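PDB 4XVH: carbohydrate esterase family 2 (CE2), which probably removes acetyl groups from xylan as a fungal acetyl xylan esterase, with a beta-sandwich carbohydrate-binding domain joined to its hydrolase domain. Local coordinates for residues Met181-Leu184 with Tyr185-Gly189; Ala36-Ser39 with Gly40-Val44; Asn276-Lys279 with Asn280-Arg284. All coordinates share one frame; numbering follows the deposited sequence.

Interaction 1. Residues Met181-Leu184 with Tyr185-Gly189; sequences MPQL and YTRYG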
loop_
_atom_site.group_PDB
_atom_site.type_symbol
_atom_site.label_atom_id
_atom_site.label_comp_id
_atom_site.label_asym_id
_atom_site.label_seq_id
_atom_site.Cartn_x
_atom_site.Cartn_y
_atom_site.Cartn_z
ATOM N N MET A 181 11.975 -4.118 3.868
ATOM C CA MET A 181 10.559 -4.512 3.792
ATOM C C MET A 181 10.251 -5.932 4.300
ATOM O O MET A 181 9.214 -6.123 4.939
ATOM C CB MET A 181 10.022 -4.362 2.363
ATOM C CG MET A 181 9.579 -2.927 2.023
ATOM S SD MET A 181 8.721 -2.007 3.333
ATOM C CE MET A 181 7.195 -2.931 3.520
ATOM N N PRO A 182 11.127 -6.929 4.031
ATOM C CA PRO A 182 10.746 -8.266 4.520
ATOM C C PRO A 182 10.566 -8.310 6.041
ATOM O O PRO A 182 9.616 -8.919 6.537
ATOM C CB PRO A 182 11.927 -9.166 4.062
ATOM C CG PRO A 182 12.348 -8.478 2.719
ATOM C CD PRO A 182 12.286 -6.997 3.109
ATOM N N GLN A 183 11.459 -7.660 6.770
ATOM C CA GLN A 183 11.327 -7.580 8.214
ATOM C C GLN A 183 10.043 -6.855 8.616
ATOM O O GLN A 183 9.344 -7.290 9.528
ATOM C CB GLN A 183 12.558 -6.876 8.831
ATOM C CG GLN A 183 12.479 -6.616 10.332
ATOM C CD GLN A 183 13.735 -5.877 10.856
ATOM O OE1 GLN A 183 14.666 -5.624 10.094
ATOM N NE2 GLN A 183 13.752 -5.538 12.151
ATOM N N LEU A 184 9.761 -5.738 7.954
ATOM C CA LEU A 184 8.587 -4.941 8.267
ATOM C C LEU A 184 7.315 -5.744 8.015
ATOM O O LEU A 184 6.334 -5.614 8.739
ATOM C CB LEU A 184 8.589 -3.648 7.440
ATOM C CG LEU A 184 9.745 -2.721 7.916
ATOM C CD1 LEU A 184 9.862 -1.441 7.087
ATOM C CD2 LEU A 184 9.659 -2.409 9.413
ATOM N N TYR A 185 7.343 -6.567 6.971
ATOM C CA TYR A 185 6.208 -7.437 6.653
ATOM C C TYR A 185 5.866 -8.462 7.756
ATOM O O TYR A 185 4.778 -9.069 7.716
ATOM C CB TYR A 185 6.469 -8.168 5.337
ATOM C CG TYR A 185 5.285 -8.912 4.738
ATOM C CD1 TYR A 185 4.215 -8.223 4.147
ATOM C CD2 TYR A 185 5.256 -10.295 4.732
ATOM C CE1 TYR A 185 3.150 -8.914 3.579
ATOM C CE2 TYR A 185 4.213 -10.974 4.178
ATOM C CZ TYR A 185 3.163 -10.302 3.611
ATOM O OH TYR A 185 2.140 -11.029 3.038
ATOM N N THR A 186 6.746 -8.643 8.744
ATOM C CA THR A 186 6.422 -9.564 9.853
ATOM C C THR A 186 5.683 -8.873 10.998
ATOM O O THR A 186 5.297 -9.519 11.981
ATOM C CB THR A 186 7.669 -10.235 10.478
ATOM O OG1 THR A 186 8.457 -9.253 11.158
ATOM C CG2 THR A 186 8.525 -10.939 9.421
ATOM N N ARG A 187 5.495 -7.563 10.881
ATOM C CA ARG A 187 4.945 -6.789 11.993
ATOM C C ARG A 187 3.457 -6.588 11.845
ATOM O O ARG A 187 2.988 -6.486 10.731
ATOM C CB ARG A 187 5.646 -5.409 12.071
ATOM C CG ARG A 187 7.142 -5.493 12.358
ATOM C CD ARG A 187 7.754 -4.094 12.327
ATOM N NE ARG A 187 9.142 -4.123 12.770
ATOM C CZ ARG A 187 9.855 -3.028 12.996
ATOM N NH1 ARG A 187 9.302 -1.829 12.825
ATOM N NH2 ARG A 187 11.115 -3.137 13.391
ATOM N N TYR A 188 2.720 -6.487 12.953
ATOM C CA TYR A 188 1.282 -6.238 12.860
ATOM C C TYR A 188 1.074 -4.805 12.398
ATOM O O TYR A 188 0.793 -4.563 11.228
ATOM C CB TYR A 188 0.542 -6.445 14.193
ATOM C CG TYR A 188 -0.826 -7.087 13.959
ATOM C CD1 TYR A 188 -1.249 -8.195 14.691
ATOM C CD2 TYR A 188 -1.604 -6.686 12.864
ATOM C CE1 TYR A 188 -2.483 -8.794 14.437
ATOM C CE2 TYR A 188 -2.818 -7.283 12.589
ATOM C CZ TYR A 188 -3.257 -8.328 13.382
ATOM O OH TYR A 188 -4.464 -8.905 13.058
ATOM N N GLY A 189 1.203 -3.849 13.322
ATOM C CA GLY A 189 1.277 -2.454 12.929
ATOM C C GLY A 189 2.718 -2.161 12.584
ATOM O O GLY A 189 3.615 -2.885 13.042
#
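Leu184 lays its CD2 methyl over one face of the Arg187 guanidinium, toward the rim of the group, with CD2 3.5 Å from NH1 of Arg187. Arg187 reaches this position with an extended chain from CG to NE, CG lying anti to the carbonyl carbon (chi1 -63°), which sends the chain back alongside the helix end, toward Leu184 and Gln183. The amide of Gln183 stands almost upright to the guanidinium, the planes 85° apart, and both groups bind OD1 of Asp194, Gln183 through NE2 and Arg187 by a salt bridge from NE. Behind them the backbone closes from Leu184 to Arg187 as a type I turn, with Arg187 N bonded to Leu184 O at 3.0 Å. One residue earlier, Gln183 O is gripped twice by Thr186: OG1 comes in at 2.7 Å in the carbonyl plane, while the backbone N of Thr186 donates to the same oxygen. Tyr185 N bonds to Met181 O, and Tyr185 CB rests 3.4 Å from Met181 O; the Tyr185 ring then leads away to Val159 and Ile242, with its hydroxyl on Asp113 and Arg7 in cation-pi contact. This is a short helix unwinding through a type I beta turn in the SGNH/GDSL-type hydrolase domain.

Interaction 2. Residues Ala36-Ser39 with Gly40-Val44; sequences ASVS and GTNSV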
loop_
_atom_site.group_PDB
_atom_site.type_symbol
_atom_site.label_atom_id
_atom_site.label_comp_id
_atom_site.label_asym_id
_atom_site.label_seq_id
_atom_site.Cartn_x
_atom_site.Cartn_y
_atom_site.Cartn_z
ATOM N N ALA A 36 -8.897 7.585 19.625
ATOM C CA ALA A 36 -8.279 7.470 20.929
ATOM C C ALA A 36 -7.083 8.406 21.001
ATOM O O ALA A 36 -6.928 9.151 21.955
ATOM C CB ALA A 36 -7.871 6.023 21.200
ATOM N N SER A 37 -6.258 8.398 19.962
ATOM C CA SER A 37 -5.121 9.297 19.923
ATOM C C SER A 37 -4.617 9.420 18.511
ATOM O O SER A 37 -4.855 8.546 17.672
ATOM C CB SER A 37 -3.992 8.798 20.833
ATOM O OG SER A 37 -3.244 7.750 20.238
ATOM N N VAL A 38 -3.898 10.495 18.236
ATOM C CA VAL A 38 -3.318 10.613 16.915
ATOM C C VAL A 38 -1.881 11.091 17.092
ATOM O O VAL A 38 -1.585 11.858 18.014
ATOM C CB VAL A 38 -4.165 11.534 15.997
ATOM C CG1 VAL A 38 -4.478 12.834 16.669
ATOM C CG2 VAL A 38 -3.468 11.775 14.715
ATOM N N SER A 39 -0.964 10.556 16.286
ATOM C CA SER A 39 0.407 11.046 16.328
ATOM C C SER A 39 0.867 11.454 14.937
ATOM O O SER A 39 0.420 10.877 13.937
ATOM C CB SER A 39 1.355 10.004 16.924
ATOM O OG SER A 39 1.222 8.758 16.295
ATOM N N GLY A 40 1.736 12.466 14.904
ATOM C CA GLY A 40 2.302 12.988 13.675
ATOM C C GLY A 40 1.231 13.500 12.741
ATOM O O GLY A 40 0.230 14.074 13.188
ATOM N N THR A 41 1.421 13.309 11.443
ATOM C CA THR A 41 0.434 13.832 10.510
ATOM C C THR A 41 -0.153 12.653 9.739
ATOM O O THR A 41 0.485 11.610 9.599
ATOM C CB THR A 41 1.023 14.903 9.530
ATOM O OG1 THR A 41 2.208 14.391 8.920
ATOM C CG2 THR A 41 1.335 16.243 10.242
ATOM N N ASN A 42 -1.390 12.818 9.290
ATOM C CA ASN A 42 -2.165 11.725 8.709
ATOM C C ASN A 42 -3.150 12.297 7.728
ATOM O O ASN A 42 -3.497 13.477 7.841
ATOM C CB ASN A 42 -2.944 10.954 9.785
ATOM C CG ASN A 42 -2.056 10.395 10.855
ATOM O OD1 ASN A 42 -1.506 9.305 10.710
ATOM N ND2 ASN A 42 -1.871 11.159 11.930
ATOM N N SER A 43 -3.659 11.481 6.807
ATOM C CA SER A 43 -4.882 11.898 6.112
ATOM C C SER A 43 -5.658 10.653 5.770
ATOM O O SER A 43 -5.083 9.578 5.643
ATOM C CB SER A 43 -4.603 12.732 4.856
ATOM O OG SER A 43 -3.964 11.984 3.850
ATOM N N VAL A 44 -6.963 10.811 5.661
ATOM C CA VAL A 44 -7.850 9.705 5.409
ATOM C C VAL A 44 -8.858 10.153 4.386
ATOM O O VAL A 44 -9.134 11.370 4.265
ATOM C CB VAL A 44 -8.618 9.248 6.703
ATOM C CG1 VAL A 44 -7.657 8.798 7.807
ATOM C CG2 VAL A 44 -9.517 10.393 7.197
HETATM O O HOH W 1 1.418 13.580 18.035
#
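The side-chain amide of Asn42 turns back on the chain that precedes it and donates from ND2 to the carbonyl of Ser39, with Asn42 ND2 3.1 Å from Ser39 O. The bond is fairly straight, 157° at the hydrogen, yet ND2 approaches from above the carbonyl plane rather than on a lone pair, and the acceptor is itself tilted slightly from the amide plane. Asn42 CG lies beside its own backbone N and anti to the carbonyl carbon (chi1 -58°), a setting that swings the amide toward the end of the strand. The same nitrogen packs against Val38, whose CG2 is 3.3 Å from Asn42 ND2, the two side chains running antiparallel as they pass. With chi1 at 50°, Val38 CG2 lies anti to the backbone N and is the branch that meets the amide. The far end of the amide is fixed too, because Asn42 OD1 accepts from Arg81. With an alanine here, Ser39 O would probably lose this donor and Arg81 its amide acceptor, and a gap is likely to open beside Val38 CG2. Gly40 takes the chain round the corner with a positive phi, a conformation that favours glycine, and a CB there would crowd Ser39 C. A water links Val38 O and Gly40 N, weakly at both ends. Ser39 and Thr41 also have backbone hydrogen bonds to Ser89 and Tyr87, so both sides of the bend are anchored. In the N-terminal beta-sandwich domain, the bend carries the chain from strand 31-40 of one antiparallel sheet to strand 44-48 of the other, which also holds Arg81. Chemically, one amide works at both ends, its N-H on a main-chain carbonyl and its oxygen on an arginine, and so ties the two sheets together where the chain crosses.

Interaction 3. Residues Asn276-Lys279 with Asn280-Arg284; sequences NAIK and NAVSR
Asn280 N donates to Asn276 O at 2.9 Å, the first of four consecutive main-chain bonds that join residues 276-279 to the next turn of the helix. Ala281 N follows to Ala277 O at 3.0 Å, then Val282 N to Ile278 O and Ser283 N to Lys279 O, both of these at 2.8 Å. All are close to straight, 163-164° at the hydrogen, as expected of an undistorted alpha helix. On the exposed side, Asn276 O has a second donor, a water 3.1 Å from that oxygen, which also gives a weak bond to Asn280 OD1. Asn280 is placed for this by its first torsion: CG lies beside the backbone N and anti to the carbonyl carbon (chi1 -84°), folding the amide back over the preceding turn until Asn280 CG is 3.4 Å from Asn276 O. The amide and the backbone carbonyl thus share one water at the helix surface.

Further round, the side chains become apolar. Ile278 and Val282, one turn apart, come together through their CG2 methyls, with Ile278 CG2 4.4 Å from Val282 CG2, a loose contact. Val282 turns CG2 beside its backbone N, where that methyl also rests on Ile278 O at 3.4 Å. Both side chains touch Leu253 and Phe291, from the two strands flanking the helix in sequence. Ala277 and Ala281, both small, meet helix 228-243 at Thr232 and Met235, and Arg284 adds a salt bridge to Asp233 of that helix. This is an amphipathic helix serving as the crossover of a beta-alpha-beta unit, strand 250-254, helix 270-285 and strand 289-292, in the Rossmann-like, parallel-sheet hydrolase domain.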
loop_
_atom_site.group_PDB
_atom_site.type_symbol
_atom_site.label_atom_id
_atom_site.label_comp_id
_atom_site.label_asym_id
_atom_site.label_seq_id
_atom_site.Cartn_x
_atom_site.Cartn_y
_atom_site.Cartn_z
ATOM N N ASN A 276 15.425 -7.679 -15.894
ATOM C CA ASN A 276 15.993 -9.011 -16.091
ATOM C C ASN A 276 16.152 -9.771 -14.778
ATOM O O ASN A 276 15.920 -10.987 -14.719
ATOM C CB ASN A 276 17.349 -8.905 -16.809
ATOM C CG ASN A 276 17.198 -8.505 -18.276
ATOM O OD1 ASN A 276 16.150 -8.738 -18.874
ATOM N ND2 ASN A 276 18.258 -7.932 -18.862
ATOM N N ALA A 277 16.569 -9.062 -13.728
ATOM C CA ALA A 277 16.699 -9.680 -12.410
ATOM C C ALA A 277 15.352 -10.227 -11.914
ATOM O O ALA A 277 15.276 -11.340 -11.386
ATOM C CB ALA A 277 17.260 -8.699 -11.416
ATOM N N ILE A 278 14.288 -9.468 -12.119
ATOM C CA ILE A 278 12.987 -9.926 -11.678
ATOM C C ILE A 278 12.519 -11.133 -12.492
ATOM O O ILE A 278 12.003 -12.102 -11.924
ATOM C CB ILE A 278 11.948 -8.761 -11.733
ATOM C CG1 ILE A 278 12.252 -7.777 -10.595
ATOM C CG2 ILE A 278 10.504 -9.274 -11.634
ATOM C CD1 ILE A 278 11.464 -6.461 -10.668
ATOM N N LYS A 279 12.738 -11.096 -13.800
ATOM C CA LYS A 279 12.361 -12.216 -14.652
ATOM C C LYS A 279 13.105 -13.465 -14.245
ATOM O O LYS A 279 12.546 -14.572 -14.229
ATOM C CB LYS A 279 12.640 -11.896 -16.125
ATOM C CG LYS A 279 11.717 -10.796 -16.695
ATOM C CD LYS A 279 11.986 -10.600 -18.178
ATOM C CE LYS A 279 11.006 -9.629 -18.833
ATOM N NZ LYS A 279 11.359 -9.418 -20.289
ATOM N N ASN A 280 14.382 -13.297 -13.934
ATOM C CA ASN A 280 15.161 -14.403 -13.385
ATOM C C ASN A 280 14.520 -14.970 -12.116
ATOM O O ASN A 280 14.357 -16.177 -11.993
ATOM C CB ASN A 280 16.601 -13.960 -13.096
ATOM C CG ASN A 280 17.489 -14.031 -14.320
ATOM O OD1 ASN A 280 17.150 -14.679 -15.313
ATOM N ND2 ASN A 280 18.646 -13.375 -14.251
ATOM N N ALA A 281 14.157 -14.099 -11.178
ATOM C CA ALA A 281 13.475 -14.527 -9.955
ATOM C C ALA A 281 12.186 -15.282 -10.278
ATOM O O ALA A 281 11.908 -16.341 -9.700
ATOM C CB ALA A 281 13.177 -13.311 -9.048
ATOM N N VAL A 282 11.402 -14.739 -11.207
ATOM C CA VAL A 282 10.159 -15.389 -11.632
ATOM C C VAL A 282 10.433 -16.777 -12.187
ATOM O O VAL A 282 9.762 -17.735 -11.828
ATOM C CB VAL A 282 9.413 -14.547 -12.679
ATOM C CG1 VAL A 282 8.320 -15.379 -13.380
ATOM C CG2 VAL A 282 8.835 -13.306 -12.015
ATOM N N SER A 283 11.450 -16.896 -13.030
ATOM C CA SER A 283 11.848 -18.202 -13.557
ATOM C C SER A 283 12.201 -19.199 -12.430
ATOM O O SER A 283 11.791 -20.361 -12.473
ATOM C CB SER A 283 13.023 -18.027 -14.518
ATOM O OG SER A 283 13.379 -19.250 -15.144
ATOM N N ARG A 284 12.930 -18.748 -11.407
ATOM C CA ARG A 284 13.300 -19.640 -10.309
ATOM C C ARG A 284 12.078 -20.011 -9.448
ATOM O O ARG A 284 12.026 -21.103 -8.871
ATOM C CB ARG A 284 14.394 -19.020 -9.424
ATOM C CG ARG A 284 15.634 -18.505 -10.177
ATOM C CD ARG A 284 16.944 -18.880 -9.501
ATOM N NE ARG A 284 17.097 -18.429 -8.115
ATOM C CZ ARG A 284 17.934 -17.466 -7.720
ATOM N NH1 ARG A 284 18.704 -16.830 -8.603
ATOM N NH2 ARG A 284 18.001 -17.133 -6.437
HETATM O O HOH W 2 16.426 -12.740 -17.184
#

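How the interactions relate
All three contacts are local, and none touches another. Interaction 2 belongs to the N-terminal beta-sandwich domain and lies at the surface, whereas interactions 1 and 3, both partly buried, belong to the hydrolase domain. Those two share a neighbour: helix 228-243 receives Pro182 and Tyr185 from interaction 1 and Ala277 and Ala281 from interaction 3. Interactions 2 and 3 lie on opposite sides of the chain's centre, their own centres about 39 Å apart. Chemistry follows place: interaction 3 depends on regular helical bonds and an apolar face, interaction 1 adds charge and side-chain hydrogen bonds where a helix ends, and interaction 2 has one amide-to-carbonyl bond between its segments.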